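Transmembrane oligosaccharyl transferase (PDB 3WAJ) is an archaeal membrane protein of the STT3/AglB family, joining a zinc-containing transmembrane helical region to a large globular part that contains a mixed beta sheet. Local coordinates at residues Arg694-Ser699 with Ile773-Lys778; Tyr545-Trp550 with Tyr607-Ile612. One frame throughout, in Å; residues are numbered along the deposited sequence.

Interaction 1: Arg694-Ser699 with Ile773-Lys778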
ATOM      1  N   ARG A 694      -8.604 -22.464  17.279  1.00 40.98           N
ATOM      2  CA  ARG A 694      -7.662 -23.592  17.173  1.00 41.65           C
ATOM      3  C   ARG A 694      -6.753 -23.297  15.997  1.00 40.31           C
ATOM      4  O   ARG A 694      -7.180 -22.650  15.031  1.00 38.68           O
ATOM      5  CB  ARG A 694      -8.405 -24.930  16.958  1.00 42.50           C
ATOM      6  CG  ARG A 694      -9.427 -24.925  15.806  1.00 39.68           C
ATOM      7  CD  ARG A 694      -9.992 -26.305  15.574  1.00 41.99           C
ATOM      8  NE  ARG A 694     -10.959 -26.377  14.476  1.00 43.01           N
ATOM      9  CZ  ARG A 694     -11.660 -27.467  14.164  1.00 42.99           C
ATOM     10  NH1 ARG A 694     -11.511 -28.576  14.869  1.00 45.84           N
ATOM     11  NH2 ARG A 694     -12.511 -27.446  13.157  1.00 34.73           N
ATOM     12  N   MET A 695      -5.502 -23.731  16.064  1.00 36.25           N
ATOM     13  CA  MET A 695      -4.627 -23.577  14.913  1.00 34.13           C
ATOM     14  C   MET A 695      -5.006 -24.654  13.898  1.00 34.15           C
ATOM     15  O   MET A 695      -5.336 -25.780  14.278  1.00 34.67           O
ATOM     16  CB  MET A 695      -3.170 -23.705  15.342  1.00 37.81           C
ATOM     17  CG  MET A 695      -2.147 -23.660  14.210  1.00 42.64           C
ATOM     18  SD  MET A 695      -0.519 -23.321  14.884  1.00 42.55           S
ATOM     19  CE  MET A 695       0.408 -24.165  13.678  1.00 91.91           C
ATOM     20  N   ILE A 696      -4.989 -24.314  12.613  1.00 32.24           N
ATOM     21  CA  ILE A 696      -5.303 -25.316  11.595  1.00 36.45           C
ATOM     22  C   ILE A 696      -4.176 -25.517  10.596  1.00 38.35           C
ATOM     23  O   ILE A 696      -4.138 -26.535   9.892  1.00 41.85           O
ATOM     24  CB  ILE A 696      -6.605 -25.002  10.850  1.00 32.33           C
ATOM     25  CG1 ILE A 696      -6.513 -23.651  10.149  1.00 36.63           C
ATOM     26  CG2 ILE A 696      -7.779 -25.035  11.804  1.00 26.46           C
ATOM     27  CD1 ILE A 696      -7.788 -23.274   9.401  1.00 37.92           C
ATOM     28  N   TYR A 697      -3.266 -24.543  10.548  1.00 33.28           N
ATOM     29  CA  TYR A 697      -2.145 -24.531   9.600  1.00 32.16           C
ATOM     30  C   TYR A 697      -1.091 -23.499  10.013  1.00 29.62           C
ATOM     31  O   TYR A 697      -1.438 -22.413  10.487  1.00 30.29           O
ATOM     32  CB  TYR A 697      -2.673 -24.194   8.194  1.00 30.88           C
ATOM     33  CG  TYR A 697      -1.624 -24.016   7.104  1.00 35.76           C
ATOM     34  CD1 TYR A 697      -0.929 -22.812   6.953  1.00 32.39           C
ATOM     35  CD2 TYR A 697      -1.370 -25.032   6.182  1.00 32.78           C
ATOM     36  CE1 TYR A 697       0.015 -22.642   5.929  1.00 33.55           C
ATOM     37  CE2 TYR A 697      -0.434 -24.868   5.165  1.00 31.82           C
ATOM     38  CZ  TYR A 697       0.253 -23.674   5.046  1.00 34.30           C
ATOM     39  OH  TYR A 697       1.178 -23.514   4.045  1.00 36.39           O
ATOM     40  N   GLU A 698       0.186 -23.822   9.823  1.00 34.65           N
ATOM     41  CA  GLU A 698       1.243 -22.798   9.848  1.00 37.33           C
ATOM     42  C   GLU A 698       2.214 -23.017   8.692  1.00 36.27           C
ATOM     43  O   GLU A 698       2.360 -24.129   8.187  1.00 35.84           O
ATOM     44  CB  GLU A 698       2.014 -22.777  11.179  1.00 35.36           C
ATOM     45  CG  GLU A 698       2.951 -23.977  11.397  1.00 35.78           C
ATOM     46  CD  GLU A 698       3.833 -23.828  12.655  1.00 40.87           C
ATOM     47  OE1 GLU A 698       3.993 -22.691  13.164  1.00 41.83           O
ATOM     48  OE2 GLU A 698       4.380 -24.846  13.144  1.00 38.04           O
ATOM     49  N   SER A 699       2.869 -21.943   8.269  1.00 34.36           N
ATOM     50  CA  SER A 699       3.872 -22.015   7.210  1.00 30.55           C
ATOM     51  C   SER A 699       5.202 -22.436   7.783  1.00 32.92           C
ATOM     52  O   SER A 699       5.345 -22.649   8.989  1.00 39.07           O
ATOM     53  CB  SER A 699       4.076 -20.644   6.602  1.00 31.85           C
ATOM     54  OG  SER A 699       4.586 -19.745   7.571  1.00 26.79           O
ATOM     55  N   ILE A 773      -2.594 -19.817  10.692  1.00 29.00           N
ATOM     56  CA  ILE A 773      -4.025 -19.686  10.458  1.00 30.25           C
ATOM     57  C   ILE A 773      -4.814 -20.363  11.578  1.00 30.22           C
ATOM     58  O   ILE A 773      -4.552 -21.508  11.942  1.00 39.42           O
ATOM     59  CB  ILE A 773      -4.414 -20.314   9.117  1.00 31.96           C
ATOM     60  CG1 ILE A 773      -3.652 -19.636   7.986  1.00 27.21           C
ATOM     61  CG2 ILE A 773      -5.910 -20.214   8.861  1.00 37.73           C
ATOM     62  CD1 ILE A 773      -3.884 -20.293   6.628  1.00 27.73           C
ATOM     63  N   PHE A 774      -5.793 -19.659  12.118  1.00 31.08           N
ATOM     64  CA  PHE A 774      -6.654 -20.224  13.142  1.00 28.60           C
ATOM     65  C   PHE A 774      -8.111 -20.236  12.670  1.00 36.23           C
ATOM     66  O   PHE A 774      -8.517 -19.407  11.845  1.00 37.08           O
ATOM     67  CB  PHE A 774      -6.540 -19.404  14.424  1.00 30.49           C
ATOM     68  CG  PHE A 774      -5.142 -19.339  14.976  1.00 32.82           C
ATOM     69  CD1 PHE A 774      -4.761 -20.169  16.029  1.00 33.38           C
ATOM     70  CD2 PHE A 774      -4.204 -18.453  14.446  1.00 28.68           C
ATOM     71  CE1 PHE A 774      -3.460 -20.130  16.551  1.00 28.16           C
ATOM     72  CE2 PHE A 774      -2.896 -18.401  14.968  1.00 29.36           C
ATOM     73  CZ  PHE A 774      -2.530 -19.246  16.024  1.00 23.78           C
ATOM     74  N   GLU A 775      -8.895 -21.172  13.201  1.00 37.60           N
ATOM     75  CA  GLU A 775     -10.325 -21.217  12.931  1.00 38.18           C
ATOM     76  C   GLU A 775     -11.098 -20.805  14.170  1.00 40.63           C
ATOM     77  O   GLU A 775     -10.847 -21.313  15.272  1.00 39.07           O
ATOM     78  CB  GLU A 775     -10.782 -22.623  12.514  1.00 37.61           C
ATOM     79  CG  GLU A 775     -12.256 -22.672  12.119  1.00 34.28           C
ATOM     80  CD  GLU A 775     -12.749 -24.075  11.818  1.00 48.64           C
ATOM     81  OE1 GLU A 775     -12.075 -25.051  12.230  1.00 50.88           O
ATOM     82  OE2 GLU A 775     -13.820 -24.197  11.175  1.00 56.46           O
ATOM     83  N   ARG A 776     -12.039 -19.884  13.991  1.00 38.50           N
ATOM     84  CA  ARG A 776     -12.939 -19.527  15.080  1.00 39.33           C
ATOM     85  C   ARG A 776     -14.044 -20.580  15.145  1.00 44.36           C
ATOM     86  O   ARG A 776     -14.620 -20.972  14.128  1.00 50.57           O
ATOM     87  CB  ARG A 776     -13.519 -18.124  14.892  1.00 40.83           C
ATOM     88  CG  ARG A 776     -14.510 -17.733  15.962  1.00 39.20           C
ATOM     89  CD  ARG A 776     -14.811 -16.235  15.969  1.00 43.85           C
ATOM     90  NE  ARG A 776     -15.841 -15.972  16.967  1.00 42.56           N
ATOM     91  CZ  ARG A 776     -17.120 -15.745  16.689  1.00 44.27           C
ATOM     92  NH1 ARG A 776     -17.520 -15.678  15.429  1.00 41.95           N
ATOM     93  NH2 ARG A 776     -17.992 -15.558  17.677  1.00 42.91           N
ATOM     94  N   VAL A 777     -14.344 -21.025  16.355  1.00 38.93           N
ATOM     95  CA  VAL A 777     -15.072 -22.260  16.562  1.00 36.85           C
ATOM     96  C   VAL A 777     -15.934 -22.113  17.815  1.00 41.58           C
ATOM     97  O   VAL A 777     -15.531 -21.426  18.758  1.00 45.10           O
ATOM     98  CB  VAL A 777     -14.026 -23.395  16.716  1.00 50.02           C
ATOM     99  CG1 VAL A 777     -14.207 -24.165  18.003  1.00 51.94           C
ATOM    100  CG2 VAL A 777     -14.004 -24.294  15.504  1.00 44.12           C
ATOM    101  N   LYS A 778     -17.112 -22.736  17.831  1.00 44.56           N
ATOM    102  CA  LYS A 778     -17.966 -22.693  19.023  1.00 49.28           C
ATOM    103  C   LYS A 778     -17.256 -23.321  20.218  1.00 54.05           C
ATOM    104  O   LYS A 778     -17.103 -22.682  21.259  1.00 59.76           O
ATOM    105  CB  LYS A 778     -19.298 -23.406  18.782  1.00 57.85           C
ATOM    106  CG  LYS A 778     -20.450 -22.483  18.409  1.00 61.97           C
ATOM    107  CD  LYS A 778     -21.612 -23.255  17.786  1.00 66.81           C
ATOM    108  CE  LYS A 778     -22.749 -22.324  17.417  1.00 71.37           C
ATOM    109  NZ  LYS A 778     -22.231 -21.047  16.839  1.00 79.54           N
TER
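Arg694 and Glu775 run alongside each other with their charged ends in the same direction, on an antiparallel strand pair in which 693-698 is the outermost strand of the mixed sheet and 771-776 its inner neighbour. The guanidinium turns one edge to the carboxylate, their planes 25° apart, and gives two N-H groups to a single oxygen: NE and NH2 converge on Glu775 OE1, with NH2 to OE1 measuring 2.6 Å. Both nitrogens come from the same face of the carboxylate. Arg694 starts with CG between its backbone N and carbonyl carbon (chi1 51°) and runs extended to NE, which carries the charge alongside the equally extended glutamate; the Val777 side chain crosses the arginine at about a right angle, CG2 against NE.

Further along, a classic beta bulge sets Ile696 and Tyr697 together against Ile773. The nearly straight bonds from Ile696 N to Ile773 O (2.9 Å) and from Ile773 N to Tyr697 O (2.8 Å) hold both bulge residues to it. The bulge shifts the register by one, and the side chains follow: Ile696 CD1 packs on Ile773 CG2 at 3.6 Å, while Tyr697 CD1 rests on Ile773 CD1.

Met695 and Phe774 occupy the other face of the sheet. Met695 CB lies 3.8 Å from Phe774 CE1, and its sulfur makes an oblique Met-aromatic contact with the ring, 5.2 Å from SD to the ring centroid.

In the second shell, Glu855 bridges to Arg694 NH1 and Gln859 bonds to Glu775 OE2, so helix 855-860 supplies a second partner to each side of the salt bridge. Helix 501-513 packs on the bulge side, touching Ile696, Tyr697 and Ile773. Tyr832 touches both Ile696 and Glu775, where within the strand pair Glu775 CB stands 3.9 Å from Ile696 CG2.

Interaction 2: Tyr545-Trp550 with Tyr607-Ile612; sequences YGVISW and YVVSDI
Val547 against Tyr607 and Ile548 against Val608 form a parallel strand pairing inside a mixed five-stranded sheet, strand 546-548 lying between 564-565 and 605-611; both segments fall in the AglB core family region. The two short strand axes run 26° apart and the backbones alternate in the usual parallel ladder: Ile548 N donates to Tyr607 O at 2.9 Å, and Ile548 O receives Val609 N at the same distance. A weak bond, 3.4 Å from Tyr607 N to Gly546 O, begins the ladder.

Side chains divide between the two faces. On one, Ile548 and Val608 lie alongside each other, their CG2 methyls 3.7 Å apart, both touching Phe587 of helix 584-588. On the other, Val547 CG1 meets Val609 CG2 at 3.8 Å, and Tyr607 reaches back to Tyr545. These two rings make an offset edge-to-face pair, planes at 66°, in which the CD2-CE2 edge of Tyr607 is directed at the face of Tyr545, with CE2 3.6 Å from Tyr545 CE1. Tyr607 CG stands anti to its carbonyl carbon (chi1 -59°), tilting the ring along the sheet toward its partner. The hydroxyls are tied down elsewhere, that of Tyr545 to Pro515 O and Arg563, that of Tyr607 to Tyr832.

After the Val609 N to Ile548 O bond, and just before Trp550 opens the WWDYG motif of STT3 proteins, Ser549 OG donates to Val609 O, 2.9 Å away and from above the carbonyl plane. A side-chain hydroxyl thus adds to the backbone bonds between the chains, and this buried carbonyl gains a polar partner.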
ATOM      1  N   TYR A 545     -18.445 -15.992   5.357  1.00 32.58           N
ATOM      2  CA  TYR A 545     -17.675 -15.769   6.590  1.00 35.56           C
ATOM      3  C   TYR A 545     -16.487 -14.843   6.333  1.00 36.25           C
ATOM      4  O   TYR A 545     -16.055 -14.680   5.186  1.00 31.98           O
ATOM      5  CB  TYR A 545     -17.194 -17.098   7.225  1.00 34.06           C
ATOM      6  CG  TYR A 545     -16.391 -17.984   6.291  1.00 34.04           C
ATOM      7  CD1 TYR A 545     -15.070 -17.684   5.973  1.00 30.17           C
ATOM      8  CD2 TYR A 545     -16.953 -19.129   5.737  1.00 31.30           C
ATOM      9  CE1 TYR A 545     -14.337 -18.488   5.111  1.00 30.03           C
ATOM     10  CE2 TYR A 545     -16.223 -19.948   4.874  1.00 30.97           C
ATOM     11  CZ  TYR A 545     -14.914 -19.615   4.570  1.00 33.77           C
ATOM     12  OH  TYR A 545     -14.183 -20.416   3.718  1.00 39.61           O
ATOM     13  N   GLY A 546     -15.953 -14.243   7.395  1.00 34.21           N
ATOM     14  CA  GLY A 546     -14.860 -13.311   7.232  1.00 26.91           C
ATOM     15  C   GLY A 546     -13.534 -13.874   7.700  1.00 35.22           C
ATOM     16  O   GLY A 546     -13.466 -14.786   8.539  1.00 32.06           O
ATOM     17  N   VAL A 547     -12.473 -13.307   7.141  1.00 30.35           N
ATOM     18  CA  VAL A 547     -11.120 -13.669   7.479  1.00 26.01           C
ATOM     19  C   VAL A 547     -10.442 -12.432   8.079  1.00 31.87           C
ATOM     20  O   VAL A 547     -10.283 -11.399   7.410  1.00 30.01           O
ATOM     21  CB  VAL A 547     -10.377 -14.124   6.239  1.00 26.23           C
ATOM     22  CG1 VAL A 547      -8.910 -14.491   6.585  1.00 25.16           C
ATOM     23  CG2 VAL A 547     -11.089 -15.313   5.610  1.00 21.69           C
ATOM     24  N   ILE A 548     -10.039 -12.536   9.342  1.00 26.92           N
ATOM     25  CA  ILE A 548      -9.474 -11.390  10.033  1.00 28.86           C
ATOM     26  C   ILE A 548      -7.942 -11.444  10.149  1.00 31.53           C
ATOM     27  O   ILE A 548      -7.348 -12.443  10.544  1.00 28.36           O
ATOM     28  CB  ILE A 548     -10.134 -11.166  11.410  1.00 25.21           C
ATOM     29  CG1 ILE A 548      -9.789  -9.772  11.934  1.00 24.27           C
ATOM     30  CG2 ILE A 548      -9.713 -12.230  12.402  1.00 26.48           C
ATOM     31  CD1 ILE A 548     -10.833  -9.214  12.878  1.00 27.75           C
ATOM     32  N   SER A 549      -7.309 -10.333   9.812  1.00 28.29           N
ATOM     33  CA  SER A 549      -5.862 -10.232   9.826  1.00 27.70           C
ATOM     34  C   SER A 549      -5.544  -8.739   9.790  1.00 26.53           C
ATOM     35  O   SER A 549      -6.440  -7.923   9.658  1.00 29.02           O
ATOM     36  CB  SER A 549      -5.285 -10.945   8.596  1.00 24.98           C
ATOM     37  OG  SER A 549      -3.874 -10.805   8.554  1.00 29.20           O
ATOM     38  N   TRP A 550      -4.280  -8.368   9.903  1.00 24.71           N
ATOM     39  CA  TRP A 550      -3.932  -6.953   9.860  1.00 28.35           C
ATOM     40  C   TRP A 550      -4.314  -6.381   8.479  1.00 33.41           C
ATOM     41  O   TRP A 550      -4.451  -7.140   7.509  1.00 30.33           O
ATOM     42  CB  TRP A 550      -2.435  -6.770  10.172  1.00 25.98           C
ATOM     43  CG  TRP A 550      -2.005  -5.348  10.442  1.00 29.63           C
ATOM     44  CD1 TRP A 550      -0.877  -4.744   9.972  1.00 34.19           C
ATOM     45  CD2 TRP A 550      -2.687  -4.357  11.239  1.00 32.87           C
ATOM     46  NE1 TRP A 550      -0.810  -3.448  10.421  1.00 38.43           N
ATOM     47  CE2 TRP A 550      -1.906  -3.181  11.197  1.00 35.73           C
ATOM     48  CE3 TRP A 550      -3.881  -4.348  11.977  1.00 36.13           C
ATOM     49  CZ2 TRP A 550      -2.273  -2.005  11.872  1.00 35.01           C
ATOM     50  CZ3 TRP A 550      -4.249  -3.180  12.637  1.00 36.49           C
ATOM     51  CH2 TRP A 550      -3.445  -2.027  12.584  1.00 34.87           C
ATOM     52  N   TYR A 607     -12.075 -17.313  10.287  1.00 36.04           N
ATOM     53  CA  TYR A 607     -10.632 -17.564  10.296  1.00 32.94           C
ATOM     54  C   TYR A 607      -9.847 -16.334  10.672  1.00 32.75           C
ATOM     55  O   TYR A 607     -10.230 -15.205  10.347  1.00 35.27           O
ATOM     56  CB  TYR A 607     -10.141 -18.096   8.948  1.00 28.59           C
ATOM     57  CG  TYR A 607     -10.829 -19.374   8.588  1.00 31.79           C
ATOM     58  CD1 TYR A 607     -10.359 -20.585   9.077  1.00 34.43           C
ATOM     59  CD2 TYR A 607     -11.982 -19.371   7.807  1.00 28.85           C
ATOM     60  CE1 TYR A 607     -10.989 -21.766   8.780  1.00 34.42           C
ATOM     61  CE2 TYR A 607     -12.630 -20.555   7.495  1.00 37.93           C
ATOM     62  CZ  TYR A 607     -12.126 -21.751   7.992  1.00 42.66           C
ATOM     63  OH  TYR A 607     -12.747 -22.945   7.710  1.00 50.60           O
ATOM     64  N   VAL A 608      -8.750 -16.576  11.378  1.00 31.33           N
ATOM     65  CA  VAL A 608      -7.803 -15.539  11.751  1.00 32.99           C
ATOM     66  C   VAL A 608      -6.486 -15.901  11.055  1.00 33.21           C
ATOM     67  O   VAL A 608      -6.075 -17.063  11.075  1.00 31.77           O
ATOM     68  CB  VAL A 608      -7.570 -15.531  13.280  1.00 30.65           C
ATOM     69  CG1 VAL A 608      -6.667 -14.367  13.689  1.00 29.91           C
ATOM     70  CG2 VAL A 608      -8.897 -15.492  14.050  1.00 24.57           C
ATOM     71  N   VAL A 609      -5.837 -14.924  10.427  1.00 27.95           N
ATOM     72  CA  VAL A 609      -4.497 -15.128   9.882  1.00 24.87           C
ATOM     73  C   VAL A 609      -3.522 -14.162  10.555  1.00 34.13           C
ATOM     74  O   VAL A 609      -3.708 -12.933  10.513  1.00 29.39           O
ATOM     75  CB  VAL A 609      -4.442 -14.922   8.362  1.00 29.46           C
ATOM     76  CG1 VAL A 609      -3.029 -15.213   7.849  1.00 23.72           C
ATOM     77  CG2 VAL A 609      -5.483 -15.798   7.638  1.00 24.82           C
ATOM     78  N   SER A 610      -2.484 -14.715  11.180  1.00 33.59           N
ATOM     79  CA  SER A 610      -1.543 -13.908  11.947  1.00 28.70           C
ATOM     80  C   SER A 610      -0.121 -14.202  11.518  1.00 33.86           C
ATOM     81  O   SER A 610       0.249 -15.367  11.285  1.00 34.91           O
ATOM     82  CB  SER A 610      -1.720 -14.180  13.450  1.00 34.04           C
ATOM     83  OG  SER A 610      -0.625 -13.701  14.214  1.00 30.51           O
ATOM     84  N   ASP A 611       0.693 -13.156  11.415  1.00 33.15           N
ATOM     85  CA  ASP A 611       2.076 -13.376  11.004  1.00 33.30           C
ATOM     86  C   ASP A 611       3.101 -12.835  11.998  1.00 32.56           C
ATOM     87  O   ASP A 611       2.743 -12.208  12.992  1.00 32.98           O
ATOM     88  CB  ASP A 611       2.345 -12.921   9.558  1.00 26.61           C
ATOM     89  CG  ASP A 611       2.648 -11.443   9.431  1.00 35.10           C
ATOM     90  OD1 ASP A 611       2.341 -10.638  10.353  1.00 42.77           O
ATOM     91  OD2 ASP A 611       3.183 -11.086   8.360  1.00 34.21           O
ATOM     92  N   ILE A 612       4.375 -13.100  11.744  1.00 27.81           N
ATOM     93  CA  ILE A 612       5.374 -12.798  12.746  1.00 27.42           C
ATOM     94  C   ILE A 612       5.553 -11.293  12.861  1.00 31.49           C
ATOM     95  O   ILE A 612       6.036 -10.784  13.875  1.00 39.90           O
ATOM     96  CB  ILE A 612       6.695 -13.512  12.445  1.00 25.94           C
ATOM     97  CG1 ILE A 612       7.633 -13.412  13.661  1.00 29.92           C
ATOM     98  CG2 ILE A 612       7.338 -12.936  11.170  1.00 27.25           C
ATOM     99  CD1 ILE A 612       8.906 -14.203  13.522  1.00 25.30           C
TER

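Interactions 1 and 2 are adjacent strand pairs of one sheet, their centres about 10 Å apart. Strands 605-611 and 771-776 join them: Phe774 N approaches Val608 O at 2.8 Å, a probable hydrogen bond. Tyr607 is the side chain shared by both contacts, for the edge of its ring not engaged with Tyr545 serves interaction 1: CE1 lies 3.6 Å from Ile696 CD1 and 3.7 Å from Glu775 CG. Helix 501-513 backs both pairs, with Met510 touching Ile773, Tyr607 and Val609. The zinc ion, held by Asp47, Asp161 and His163, belongs to neither contact, although segment 545-550 ends on the first residue of the WWDYG motif.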